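Side-chain contacts in CbsA (Xanthomonas oryzae pv. oryzae, PDB 5XYH), which probably hydrolyses cellulose by cutting beta-1,4 bonds and releasing cellobiose from chain ends, as a family 6 exoglucanase that degrades plant cell walls: residues N74-Q79 and I86-V91; S12-P17 and G65-Q70; D55-G60 and D125-T130; N6-A11 and A356-K361. All blocks are in the same frame, centred on the assembly; numbering follows the deposited sequence.

Contact 1: residues N74-Q79 and I86-V91; sequences NAALAQ and ITVGLV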
loop_
_atom_site.group_PDB
_atom_site.type_symbol
_atom_site.label_atom_id
_atom_site.label_comp_id
_atom_site.label_asym_id
_atom_site.label_seq_id
_atom_site.Cartn_x
_atom_site.Cartn_y
_atom_site.Cartn_z
ATOM N N ASN A 74 -10.656 -14.629 -14.529
ATOM C CA ASN A 74 -11.853 -14.877 -15.329
ATOM C C ASN A 74 -12.822 -13.709 -15.246
ATOM O O ASN A 74 -13.367 -13.277 -16.270
ATOM C CB ASN A 74 -12.531 -16.165 -14.869
ATOM C CG ASN A 74 -11.728 -17.395 -15.222
ATOM O OD1 ASN A 74 -10.844 -17.339 -16.072
ATOM N ND2 ASN A 74 -12.020 -18.516 -14.559
ATOM N N ALA A 75 -13.065 -13.188 -14.040
ATOM C CA ALA A 75 -13.960 -12.042 -13.928
ATOM C C ALA A 75 -13.404 -10.849 -14.695
ATOM O O ALA A 75 -14.159 -10.105 -15.340
ATOM C CB ALA A 75 -14.197 -11.677 -12.463
ATOM N N ALA A 76 -12.080 -10.662 -14.648
ATOM C CA ALA A 76 -11.468 -9.543 -15.344
ATOM C C ALA A 76 -11.724 -9.632 -16.844
ATOM O O ALA A 76 -11.988 -8.618 -17.498
ATOM C CB ALA A 76 -9.966 -9.499 -15.051
ATOM N N LEU A 77 -11.665 -10.843 -17.397
ATOM C CA LEU A 77 -11.940 -11.039 -18.821
ATOM C C LEU A 77 -13.326 -10.523 -19.182
ATOM O O LEU A 77 -13.499 -9.817 -20.185
ATOM C CB LEU A 77 -11.815 -12.526 -19.174
ATOM C CG LEU A 77 -10.395 -13.098 -19.224
ATOM C CD1 LEU A 77 -10.413 -14.603 -19.450
ATOM C CD2 LEU A 77 -9.576 -12.399 -20.290
ATOM N N ALA A 78 -14.312 -10.827 -18.337
ATOM C CA ALA A 78 -15.700 -10.457 -18.551
ATOM C C ALA A 78 -15.950 -8.967 -18.385
ATOM O O ALA A 78 -17.007 -8.481 -18.805
ATOM C CB ALA A 78 -16.590 -11.239 -17.586
ATOM N N GLN A 79 -15.020 -8.226 -17.780
ATOM C CA GLN A 79 -15.176 -6.788 -17.669
ATOM C C GLN A 79 -14.410 -6.022 -18.738
ATOM O O GLN A 79 -14.559 -4.798 -18.813
ATOM C CB GLN A 79 -14.735 -6.310 -16.279
ATOM C CG GLN A 79 -15.349 -7.105 -15.132
ATOM C CD GLN A 79 -14.886 -6.622 -13.766
ATOM O OE1 GLN A 79 -14.196 -5.592 -13.647
ATOM N NE2 GLN A 79 -15.256 -7.363 -12.729
ATOM N N ILE A 86 -7.218 -3.416 -19.974
ATOM C CA ILE A 86 -7.720 -3.471 -18.602
ATOM C C ILE A 86 -6.569 -3.900 -17.695
ATOM O O ILE A 86 -5.783 -4.784 -18.058
ATOM C CB ILE A 86 -8.928 -4.434 -18.493
ATOM C CG1 ILE A 86 -9.520 -4.443 -17.079
ATOM C CG2 ILE A 86 -8.535 -5.839 -18.931
ATOM C CD1 ILE A 86 -10.801 -5.260 -16.950
ATOM N N THR A 87 -6.432 -3.245 -16.536
ATOM C CA THR A 87 -5.413 -3.636 -15.568
ATOM C C THR A 87 -6.049 -4.459 -14.449
ATOM O O THR A 87 -7.167 -4.163 -14.002
ATOM C CB THR A 87 -4.664 -2.421 -14.991
ATOM O OG1 THR A 87 -5.560 -1.523 -14.315
ATOM C CG2 THR A 87 -3.953 -1.665 -16.090
ATOM N N VAL A 88 -5.350 -5.518 -14.033
ATOM C CA VAL A 88 -5.763 -6.373 -12.920
ATOM C C VAL A 88 -4.739 -6.187 -11.809
ATOM O O VAL A 88 -3.571 -6.568 -11.958
ATOM C CB VAL A 88 -5.872 -7.846 -13.331
ATOM C CG1 VAL A 88 -6.338 -8.690 -12.159
ATOM C CG2 VAL A 88 -6.838 -7.994 -14.490
ATOM N N GLY A 89 -5.164 -5.593 -10.699
ATOM C CA GLY A 89 -4.243 -5.254 -9.629
ATOM C C GLY A 89 -4.075 -6.383 -8.632
ATOM O O GLY A 89 -5.056 -6.868 -8.056
ATOM N N LEU A 90 -2.816 -6.779 -8.410
ATOM C CA LEU A 90 -2.453 -7.835 -7.478
ATOM C C LEU A 90 -1.393 -7.318 -6.521
ATOM O O LEU A 90 -0.532 -6.516 -6.896
ATOM C CB LEU A 90 -1.899 -9.080 -8.183
ATOM C CG LEU A 90 -2.792 -9.832 -9.178
ATOM C CD1 LEU A 90 -2.038 -11.009 -9.803
ATOM C CD2 LEU A 90 -4.094 -10.314 -8.538
ATOM N N VAL A 91 -1.463 -7.791 -5.283
ATOM C CA VAL A 91 -0.454 -7.517 -4.270
ATOM C C VAL A 91 0.258 -8.834 -3.991
ATOM O O VAL A 91 -0.352 -9.791 -3.499
ATOM C CB VAL A 91 -1.072 -6.925 -3.002
ATOM C CG1 VAL A 91 0.028 -6.494 -2.062
ATOM C CG2 VAL A 91 -1.970 -5.739 -3.362
#
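Ala76, Gln79, Ile86 and Val88 make a buried helix-on-strand contact, mostly of methyl groups and without a hydrogen bond between the segments, with helix 69-79 lying over the first half of strand 86-92. The two short segments run nearly antiparallel, at 156°, and their axes approach to 9.3 Å. Ala76 permits this closeness. Its lone methyl is directed at the strand, and CB meets the CG2 methyl of Val88 tip to tip at 3.5 Å. That branch of Val88 lies beside its own backbone N, while CG1 is anti to it.

Ile86 uses reach instead. CG1 stands anti to the backbone N (chi1 -177°) and the chain continues extended, so that the terminal CD1 arrives at the helix backbone between Ala76 and Gln79. There it sits 3.6 Å from Ala76 O, whose hydrogen bond comes from the backbone N of Gln79; the methyl merely packs on it. The same CD1 is 4.1 Å from Gln79 CB. Gln79 thus offers only the root of its side chain to the strand; its amide oxygen OE1 accepts the backbone N-H of Val15.

Ile86 and Val88 alternate with Thr87, which points from the opposite face of the strand. Strand 49-51, the helical connection that includes helix 69-79, and the parallel neighbouring strand 86-92 together form a beta-alpha-beta crossover, the building unit of the distorted alpha/beta barrel of glycoside hydrolase family 6.

Contact 2: residues S12-P17 and G65-Q70; sequences SGYVNP and GRLSLQ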
loop_
_atom_site.group_PDB
_atom_site.type_symbol
_atom_site.label_atom_id
_atom_site.label_comp_id
_atom_site.label_asym_id
_atom_site.label_seq_id
_atom_site.Cartn_x
_atom_site.Cartn_y
_atom_site.Cartn_z
ATOM N N SER A 12 -9.171 0.418 -18.560
ATOM C CA SER A 12 -10.058 0.298 -17.418
ATOM C C SER A 12 -9.367 -0.551 -16.353
ATOM O O SER A 12 -8.239 -1.025 -16.536
ATOM C CB SER A 12 -11.406 -0.291 -17.836
ATOM O OG SER A 12 -11.267 -1.585 -18.403
ATOM N N GLY A 13 -10.045 -0.746 -15.226
ATOM C CA GLY A 13 -9.513 -1.563 -14.155
ATOM C C GLY A 13 -10.514 -2.603 -13.697
ATOM O O GLY A 13 -11.726 -2.413 -13.775
ATOM N N TYR A 14 -9.977 -3.706 -13.194
ATOM C CA TYR A 14 -10.793 -4.822 -12.729
ATOM C C TYR A 14 -11.466 -4.474 -11.403
ATOM O O TYR A 14 -10.800 -4.067 -10.446
ATOM C CB TYR A 14 -9.907 -6.066 -12.604
ATOM C CG TYR A 14 -10.482 -7.191 -11.771
ATOM C CD1 TYR A 14 -11.675 -7.808 -12.137
ATOM C CD2 TYR A 14 -9.832 -7.639 -10.621
ATOM C CE1 TYR A 14 -12.210 -8.838 -11.377
ATOM C CE2 TYR A 14 -10.362 -8.672 -9.859
ATOM C CZ TYR A 14 -11.551 -9.267 -10.247
ATOM O OH TYR A 14 -12.102 -10.297 -9.505
ATOM N N VAL A 15 -12.788 -4.609 -11.355
ATOM C CA VAL A 15 -13.585 -4.325 -10.160
ATOM C C VAL A 15 -13.864 -5.654 -9.455
ATOM O O VAL A 15 -14.568 -6.520 -9.986
ATOM C CB VAL A 15 -14.887 -3.586 -10.508
ATOM C CG1 VAL A 15 -15.754 -3.407 -9.264
ATOM C CG2 VAL A 15 -14.600 -2.212 -11.184
ATOM N N ASN A 16 -13.303 -5.819 -8.265
ATOM C CA ASN A 16 -13.321 -7.098 -7.557
ATOM C C ASN A 16 -14.698 -7.359 -6.959
ATOM O O ASN A 16 -15.137 -6.599 -6.087
ATOM C CB ASN A 16 -12.251 -7.098 -6.464
ATOM C CG ASN A 16 -12.217 -8.402 -5.646
ATOM O OD1 ASN A 16 -12.915 -9.380 -5.942
ATOM N ND2 ASN A 16 -11.383 -8.413 -4.604
ATOM N N PRO A 17 -15.404 -8.412 -7.383
ATOM C CA PRO A 17 -16.745 -8.666 -6.828
ATOM C C PRO A 17 -16.727 -9.007 -5.353
ATOM O O PRO A 17 -17.764 -8.873 -4.689
ATOM C CB PRO A 17 -17.270 -9.837 -7.673
ATOM C CG PRO A 17 -16.076 -10.440 -8.305
ATOM C CD PRO A 17 -15.064 -9.345 -8.473
ATOM N N GLY A 65 -14.018 -17.703 1.519
ATOM C CA GLY A 65 -14.973 -17.619 0.433
ATOM C C GLY A 65 -14.578 -16.721 -0.721
ATOM O O GLY A 65 -15.361 -16.582 -1.667
ATOM N N ARG A 66 -13.400 -16.101 -0.680
ATOM C CA ARG A 66 -13.008 -15.197 -1.751
ATOM C C ARG A 66 -12.738 -15.967 -3.046
ATOM O O ARG A 66 -12.519 -17.180 -3.046
ATOM C CB ARG A 66 -11.762 -14.405 -1.348
ATOM C CG ARG A 66 -11.982 -13.420 -0.224
ATOM C CD ARG A 66 -10.687 -12.688 0.116
ATOM N NE ARG A 66 -10.876 -11.630 1.112
ATOM C CZ ARG A 66 -11.050 -10.347 0.817
ATOM N NH1 ARG A 66 -11.068 -9.957 -0.449
ATOM N NH2 ARG A 66 -11.208 -9.456 1.788
ATOM N N LEU A 67 -12.746 -15.238 -4.160
ATOM C CA LEU A 67 -12.411 -15.832 -5.447
ATOM C C LEU A 67 -10.979 -16.359 -5.445
ATOM O O LEU A 67 -10.097 -15.816 -4.777
ATOM C CB LEU A 67 -12.558 -14.803 -6.571
ATOM C CG LEU A 67 -13.970 -14.415 -7.000
ATOM C CD1 LEU A 67 -13.898 -13.355 -8.065
ATOM C CD2 LEU A 67 -14.736 -15.636 -7.500
ATOM N N SER A 68 -10.753 -17.424 -6.216
ATOM C CA SER A 68 -9.395 -17.850 -6.530
ATOM C C SER A 68 -8.731 -16.849 -7.471
ATOM O O SER A 68 -9.392 -16.025 -8.109
ATOM C CB SER A 68 -9.401 -19.222 -7.200
ATOM O OG SER A 68 -9.865 -19.094 -8.534
ATOM N N LEU A 69 -7.403 -16.951 -7.581
ATOM C CA LEU A 69 -6.682 -16.136 -8.554
ATOM C C LEU A 69 -7.259 -16.327 -9.948
ATOM O O LEU A 69 -7.483 -15.353 -10.672
ATOM C CB LEU A 69 -5.185 -16.467 -8.538
ATOM C CG LEU A 69 -4.323 -15.751 -9.596
ATOM C CD1 LEU A 69 -4.470 -14.208 -9.558
ATOM C CD2 LEU A 69 -2.860 -16.154 -9.517
ATOM N N GLN A 70 -7.542 -17.577 -10.336
ATOM C CA GLN A 70 -8.151 -17.803 -11.645
ATOM C C GLN A 70 -9.546 -17.196 -11.728
ATOM O O GLN A 70 -9.940 -16.681 -12.783
ATOM C CB GLN A 70 -8.207 -19.293 -11.956
ATOM C CG GLN A 70 -6.855 -19.947 -11.946
ATOM C CD GLN A 70 -6.920 -21.367 -12.434
ATOM O OE1 GLN A 70 -7.898 -21.766 -13.079
ATOM N NE2 GLN A 70 -5.879 -22.148 -12.140
HETATM O O HOH W 1 -11.063 -11.192 -3.029
#
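Leu67 meets Tyr14 and Pro17 where two helices of the family 6 alpha/beta fold begin, each behind an N-cap residue: Asn16 for helix 17-27 and Ser68 for helix 69-79. One methyl does the touching. Leu67 CD1 lies 3.6 Å from Pro17 CG, the two side chains crossing at about a right angle, and the same methyl is 3.8 Å from Tyr14 OH. CG of Tyr14 stands anti to the backbone N (chi1 163°), which carries the hydroxyl toward the leucine.

Beside this apolar touch lies a polar one, between Asn16 and Arg66. An outer shell positions both groups. His72 ND1 is hydrogen-bonded to the Tyr14 hydroxyl. Asn16 OD1 caps the helix at the backbone N of Asp18, whose OD2 accepts from the backbone N of Leu67. The Arg66 guanidinium is held by a salt bridge from NH2 to Glu365 and a hydrogen bond from NH2 to Gly407 O. Asn16 ND2 and Arg66 NH1, both N-H donors, face each other 4.4 Å apart, and a water reconciles them. It accepts from Asn16 ND2 at 3.2 Å and, in the plane of the guanidinium at its edge, from Arg66 NH1 at 2.9 Å.

Contact 3: residues D55-G60 and D125-T130; sequences DAIYGG and DVIAST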
loop_
_atom_site.group_PDB
_atom_site.type_symbol
_atom_site.label_atom_id
_atom_site.label_comp_id
_atom_site.label_asym_id
_atom_site.label_seq_id
_atom_site.Cartn_x
_atom_site.Cartn_y
_atom_site.Cartn_z
ATOM N N ASP A 55 -2.839 -19.895 0.399
ATOM C CA ASP A 55 -4.277 -20.161 0.367
ATOM C C ASP A 55 -5.036 -19.123 -0.451
ATOM O O ASP A 55 -6.048 -19.454 -1.078
ATOM C CB ASP A 55 -4.848 -20.210 1.785
ATOM C CG ASP A 55 -4.602 -21.550 2.480
ATOM O OD1 ASP A 55 -4.401 -22.584 1.795
ATOM O OD2 ASP A 55 -4.631 -21.572 3.726
ATOM N N ALA A 56 -4.581 -17.864 -0.449
ATOM C CA ALA A 56 -5.267 -16.837 -1.227
ATOM C C ALA A 56 -5.238 -17.142 -2.725
ATOM O O ALA A 56 -6.135 -16.710 -3.454
ATOM C CB ALA A 56 -4.656 -15.458 -0.950
ATOM N N ILE A 57 -4.241 -17.898 -3.204
ATOM C CA ILE A 57 -4.215 -18.241 -4.628
ATOM C C ILE A 57 -5.416 -19.099 -4.997
ATOM O O ILE A 57 -5.957 -18.993 -6.108
ATOM C CB ILE A 57 -2.896 -18.951 -5.000
ATOM C CG1 ILE A 57 -1.693 -18.044 -4.735
ATOM C CG2 ILE A 57 -2.914 -19.374 -6.457
ATOM C CD1 ILE A 57 -0.352 -18.754 -4.845
ATOM N N TYR A 58 -5.862 -19.949 -4.068
ATOM C CA TYR A 58 -6.895 -20.943 -4.333
ATOM C C TYR A 58 -8.295 -20.484 -3.950
ATOM O O TYR A 58 -9.271 -20.975 -4.527
ATOM C CB TYR A 58 -6.547 -22.253 -3.607
ATOM C CG TYR A 58 -5.232 -22.814 -4.099
ATOM C CD1 TYR A 58 -5.180 -23.606 -5.238
ATOM C CD2 TYR A 58 -4.039 -22.513 -3.460
ATOM C CE1 TYR A 58 -3.981 -24.093 -5.709
ATOM C CE2 TYR A 58 -2.832 -22.994 -3.926
ATOM C CZ TYR A 58 -2.808 -23.783 -5.048
ATOM O OH TYR A 58 -1.615 -24.269 -5.527
ATOM N N GLY A 59 -8.422 -19.553 -3.004
ATOM C CA GLY A 59 -9.730 -19.005 -2.698
ATOM C C GLY A 59 -10.687 -20.031 -2.108
ATOM O O GLY A 59 -10.287 -21.022 -1.494
ATOM N N GLY A 60 -11.977 -19.770 -2.295
ATOM C CA GLY A 60 -13.013 -20.653 -1.793
ATOM C C GLY A 60 -12.876 -20.901 -0.305
ATOM O O GLY A 60 -12.614 -19.984 0.493
ATOM N N ASP A 125 5.836 -19.531 -8.088
ATOM C CA ASP A 125 5.718 -20.368 -9.284
ATOM C C ASP A 125 4.253 -20.582 -9.678
ATOM O O ASP A 125 3.910 -20.531 -10.866
ATOM C CB ASP A 125 6.424 -21.710 -9.069
ATOM C CG ASP A 125 7.953 -21.619 -9.215
ATOM O OD1 ASP A 125 8.490 -20.532 -9.522
ATOM O OD2 ASP A 125 8.622 -22.647 -8.995
ATOM N N VAL A 126 3.375 -20.801 -8.691
ATOM C CA VAL A 126 1.962 -21.045 -8.973
ATOM C C VAL A 126 1.304 -19.788 -9.524
ATOM O O VAL A 126 0.539 -19.847 -10.497
ATOM C CB VAL A 126 1.246 -21.560 -7.710
ATOM C CG1 VAL A 126 -0.256 -21.611 -7.917
ATOM C CG2 VAL A 126 1.774 -22.950 -7.324
ATOM N N ILE A 127 1.606 -18.626 -8.932
ATOM C CA ILE A 127 1.095 -17.360 -9.463
ATOM C C ILE A 127 1.581 -17.139 -10.888
ATOM O O ILE A 127 0.799 -16.786 -11.783
ATOM C CB ILE A 127 1.508 -16.188 -8.557
ATOM C CG1 ILE A 127 0.854 -16.345 -7.180
ATOM C CG2 ILE A 127 1.121 -14.856 -9.204
ATOM C CD1 ILE A 127 1.401 -15.431 -6.156
ATOM N N ALA A 128 2.886 -17.317 -11.113
ATOM C CA ALA A 128 3.453 -17.056 -12.434
ATOM C C ALA A 128 2.863 -17.980 -13.499
ATOM O O ALA A 128 2.550 -17.534 -14.613
ATOM C CB ALA A 128 4.971 -17.196 -12.380
ATOM N N SER A 129 2.696 -19.267 -13.186
ATOM C CA SER A 129 2.135 -20.166 -14.193
ATOM C C SER A 129 0.665 -19.866 -14.439
ATOM O O SER A 129 0.190 -19.983 -15.573
ATOM C CB SER A 129 2.323 -21.622 -13.788
ATOM O OG SER A 129 1.594 -21.907 -12.611
ATOM N N THR A 130 -0.062 -19.443 -13.406
ATOM C CA THR A 130 -1.434 -18.992 -13.616
ATOM C C THR A 130 -1.479 -17.766 -14.520
ATOM O O THR A 130 -2.273 -17.709 -15.468
ATOM C CB THR A 130 -2.094 -18.706 -12.268
ATOM O OG1 THR A 130 -2.045 -19.900 -11.478
ATOM C CG2 THR A 130 -3.544 -18.267 -12.461
#
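Ile57 and Tyr58 of the short helix 54-58 pack on Val126 and Ile127 of the long helix 113-131, and no hydrogen bond passes between them. Ile57 enters with both branches. CG2 touches Val126 CG1 at 3.8 Å, while CD1, at the end of the other branch, meets Ile127 CG1 at 3.6 Å, the two isoleucines crossing at about a right angle. CG1 of Ile57 is anti to its carbonyl carbon (chi1 -61°) and CG2 is anti to the backbone N, which spreads the fork over two successive residues of the partner helix. Tyr58 adds its outer end: the hydroxyl oxygen lies 3.8 Å from Val126 CG1, with the ring oblique to that methyl.

The hydrogen bonds shape each partner separately. Val126 O accepts from the backbone N of Thr130 and, at 2.8 Å, from Thr130 OG1. These donors come from opposite faces of the carbonyl plane, which lets one oxygen take both; the hydroxyl proton of Thr130 thus has its acceptor within its own helix. In the short helix, Asp55 O takes the backbone N-H of both Tyr58 and Gly59, and Gly59 leaves helical geometry with a positive phi.

Around this pair, helix 69-79 lies against the end of the 125-130 segment, where Leu69, Gln70 and Leu73 touch Thr130. Leu69 also shares a backbone hydrogen bond with Ile57, and Asp125 OD1 is hydrogen-bonded to Tyr177 OH on helix 170-183.

Contact 4: residues N6-A11 and A356-K361; sequences NPFVGA and AYVWGK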
loop_
_atom_site.group_PDB
_atom_site.type_symbol
_atom_site.label_atom_id
_atom_site.label_comp_id
_atom_site.label_asym_id
_atom_site.label_seq_id
_atom_site.Cartn_x
_atom_site.Cartn_y
_atom_site.Cartn_z
ATOM N N ASN A 6 3.415 2.569 -19.634
ATOM C CA ASN A 6 2.535 2.766 -18.485
ATOM C C ASN A 6 1.264 1.967 -18.730
ATOM O O ASN A 6 0.418 2.406 -19.537
ATOM C CB ASN A 6 2.211 4.244 -18.276
ATOM C CG ASN A 6 1.228 4.473 -17.143
ATOM O OD1 ASN A 6 0.822 3.529 -16.465
ATOM N ND2 ASN A 6 0.843 5.719 -16.931
ATOM N N PRO A 7 1.066 0.835 -18.040
ATOM C CA PRO A 7 -0.088 -0.029 -18.347
ATOM C C PRO A 7 -1.425 0.593 -18.009
ATOM O O PRO A 7 -2.461 0.050 -18.420
ATOM C CB PRO A 7 0.161 -1.271 -17.486
ATOM C CG PRO A 7 0.901 -0.724 -16.294
ATOM C CD PRO A 7 1.780 0.388 -16.831
ATOM N N PHE A 8 -1.448 1.696 -17.264
ATOM C CA PHE A 8 -2.725 2.307 -16.919
ATOM C C PHE A 8 -3.274 3.188 -18.028
ATOM O O PHE A 8 -4.472 3.492 -18.017
ATOM C CB PHE A 8 -2.576 3.115 -15.627
ATOM C CG PHE A 8 -2.294 2.253 -14.419
ATOM C CD1 PHE A 8 -3.330 1.750 -13.654
ATOM C CD2 PHE A 8 -1.001 1.918 -14.078
ATOM C CE1 PHE A 8 -3.079 0.958 -12.556
ATOM C CE2 PHE A 8 -0.743 1.128 -12.981
ATOM C CZ PHE A 8 -1.773 0.649 -12.220
ATOM N N VAL A 9 -2.438 3.606 -18.980
ATOM C CA VAL A 9 -2.870 4.579 -19.977
ATOM C C VAL A 9 -3.934 3.950 -20.865
ATOM O O VAL A 9 -3.715 2.888 -21.460
ATOM C CB VAL A 9 -1.687 5.073 -20.814
ATOM C CG1 VAL A 9 -2.198 5.897 -21.983
ATOM C CG2 VAL A 9 -0.723 5.869 -19.948
ATOM N N GLY A 10 -5.094 4.601 -20.945
ATOM C CA GLY A 10 -6.179 4.122 -21.776
ATOM C C GLY A 10 -6.891 2.880 -21.289
ATOM O O GLY A 10 -7.746 2.354 -22.010
ATOM N N ALA A 11 -6.592 2.401 -20.083
ATOM C CA ALA A 11 -7.111 1.126 -19.611
ATOM C C ALA A 11 -8.186 1.314 -18.549
ATOM O O ALA A 11 -8.119 2.234 -17.725
ATOM C CB ALA A 11 -5.984 0.260 -19.031
ATOM N N ALA A 356 -0.158 6.248 -11.989
ATOM C CA ALA A 356 -1.562 6.091 -11.626
ATOM C C ALA A 356 -1.728 6.312 -10.130
ATOM O O ALA A 356 -0.793 6.091 -9.362
ATOM C CB ALA A 356 -2.089 4.697 -12.004
ATOM N N TYR A 357 -2.907 6.799 -9.743
ATOM C CA TYR A 357 -3.397 6.626 -8.377
ATOM C C TYR A 357 -4.171 5.316 -8.344
ATOM O O TYR A 357 -4.986 5.062 -9.232
ATOM C CB TYR A 357 -4.302 7.777 -7.934
ATOM C CG TYR A 357 -3.672 9.159 -7.973
ATOM C CD1 TYR A 357 -2.344 9.363 -7.621
ATOM C CD2 TYR A 357 -4.418 10.260 -8.357
ATOM C CE1 TYR A 357 -1.767 10.636 -7.666
ATOM C CE2 TYR A 357 -3.864 11.528 -8.404
ATOM C CZ TYR A 357 -2.543 11.711 -8.056
ATOM O OH TYR A 357 -2.005 12.971 -8.107
ATOM N N VAL A 358 -3.897 4.468 -7.344
ATOM C CA VAL A 358 -4.525 3.155 -7.249
ATOM C C VAL A 358 -5.114 3.011 -5.848
ATOM O O VAL A 358 -4.693 3.674 -4.899
ATOM C CB VAL A 358 -3.546 1.989 -7.537
ATOM C CG1 VAL A 358 -2.918 2.111 -8.939
ATOM C CG2 VAL A 358 -2.470 1.907 -6.458
ATOM N N TRP A 359 -6.117 2.148 -5.730
ATOM C CA TRP A 359 -6.605 1.750 -4.411
ATOM C C TRP A 359 -5.917 0.427 -4.111
ATOM O O TRP A 359 -6.431 -0.653 -4.418
ATOM C CB TRP A 359 -8.125 1.645 -4.381
ATOM C CG TRP A 359 -8.784 2.975 -4.327
ATOM C CD1 TRP A 359 -8.182 4.196 -4.461
ATOM C CD2 TRP A 359 -10.169 3.234 -4.089
ATOM N NE1 TRP A 359 -9.109 5.191 -4.332
ATOM C CE2 TRP A 359 -10.341 4.631 -4.115
ATOM C CE3 TRP A 359 -11.287 2.419 -3.873
ATOM C CZ2 TRP A 359 -11.590 5.238 -3.921
ATOM C CZ3 TRP A 359 -12.533 3.022 -3.685
ATOM C CH2 TRP A 359 -12.671 4.414 -3.709
ATOM N N GLY A 360 -4.707 0.530 -3.556
ATOM C CA GLY A 360 -3.950 -0.660 -3.207
ATOM C C GLY A 360 -4.648 -1.490 -2.156
ATOM O O GLY A 360 -4.776 -2.707 -2.287
ATOM N N LYS A 361 -5.114 -0.847 -1.099
ATOM C CA LYS A 361 -5.940 -1.510 -0.107
ATOM C C LYS A 361 -7.328 -0.893 -0.154
ATOM O O LYS A 361 -7.482 0.304 0.114
ATOM C CB LYS A 361 -5.339 -1.385 1.290
ATOM C CG LYS A 361 -6.264 -1.924 2.372
ATOM C CD LYS A 361 -5.548 -2.902 3.278
ATOM C CE LYS A 361 -6.472 -3.343 4.419
ATOM N NZ LYS A 361 -5.784 -4.337 5.276
#
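Phe8 lays one face of its ring on Ala356 and brings its far end to Val358, so that the N-terminal loop 6-11 packs against strand 354-358 of the family 6 alpha/beta barrel. Starting at the root, Phe8 CB is 4.0 Å from Ala356 CB. The next atom, CG, makes the closest approach, 3.4 Å from the same methyl. Beyond it the ring straddles the alanine evenly: CD1 and CD2 are each 3.6 Å from Ala356 CB, and CE1 and CE2 each 3.9 Å. The methyl therefore sits almost over the ring centre, 3.5 Å from the centroid and only 14° off the normal, a CH-pi contact. At the tip a second partner joins. CZ lies 3.8 Å from Val358 CG1, the methyl beside that residue's backbone N, and CE1 shares this neighbour; the two side chains cross at about a right angle.

Turns set the root of the phenylalanine in place. Asn6 OD1 accepts the backbone N-H of Phe8 at 3.0 Å and a fairly straight 160°, an Asx turn, with the donor well above the carbonyl plane of the amide. The same residues open a type I turn from Asn6 to Val9, followed by a type II turn from Phe8 to Ala11. Leu294 of the adjacent barrel strand 292-296 also touches Phe8. Between the two segments only dispersion and the CH-pi contact act, while the Asx turn fixes the backbone at Phe8 and a hydrogen bond from Asn6 ND2 to His355 O ties the loop to the same strand.

How the contacts relate
Contacts 1, 2 and 4 all reach the same mixed sheet. Contacts 1 and 2 are closest, their centres 7 Å apart, and are joined by probable hydrogen bonds from Thr87 N to Ser12 O and from Val15 N to Gln79 OE1. Contact 4 lies about 12 Å from the centre of contact 1, across strand 86-92: Thr87, turned from helix 69-79, packs on Pro7 and Phe8. Contacts 2 and 3, centres 13 Å apart, are joined by probable backbone hydrogen bonds, Gly60 N to Arg66 O and Gly65 N to Gly60 O. Contact 3 is 23 Å from contact 4 between centres. Contact 1 uses the start of strand 86-92, opposite the C-terminal strand ends that hold the active site in family 6 enzymes.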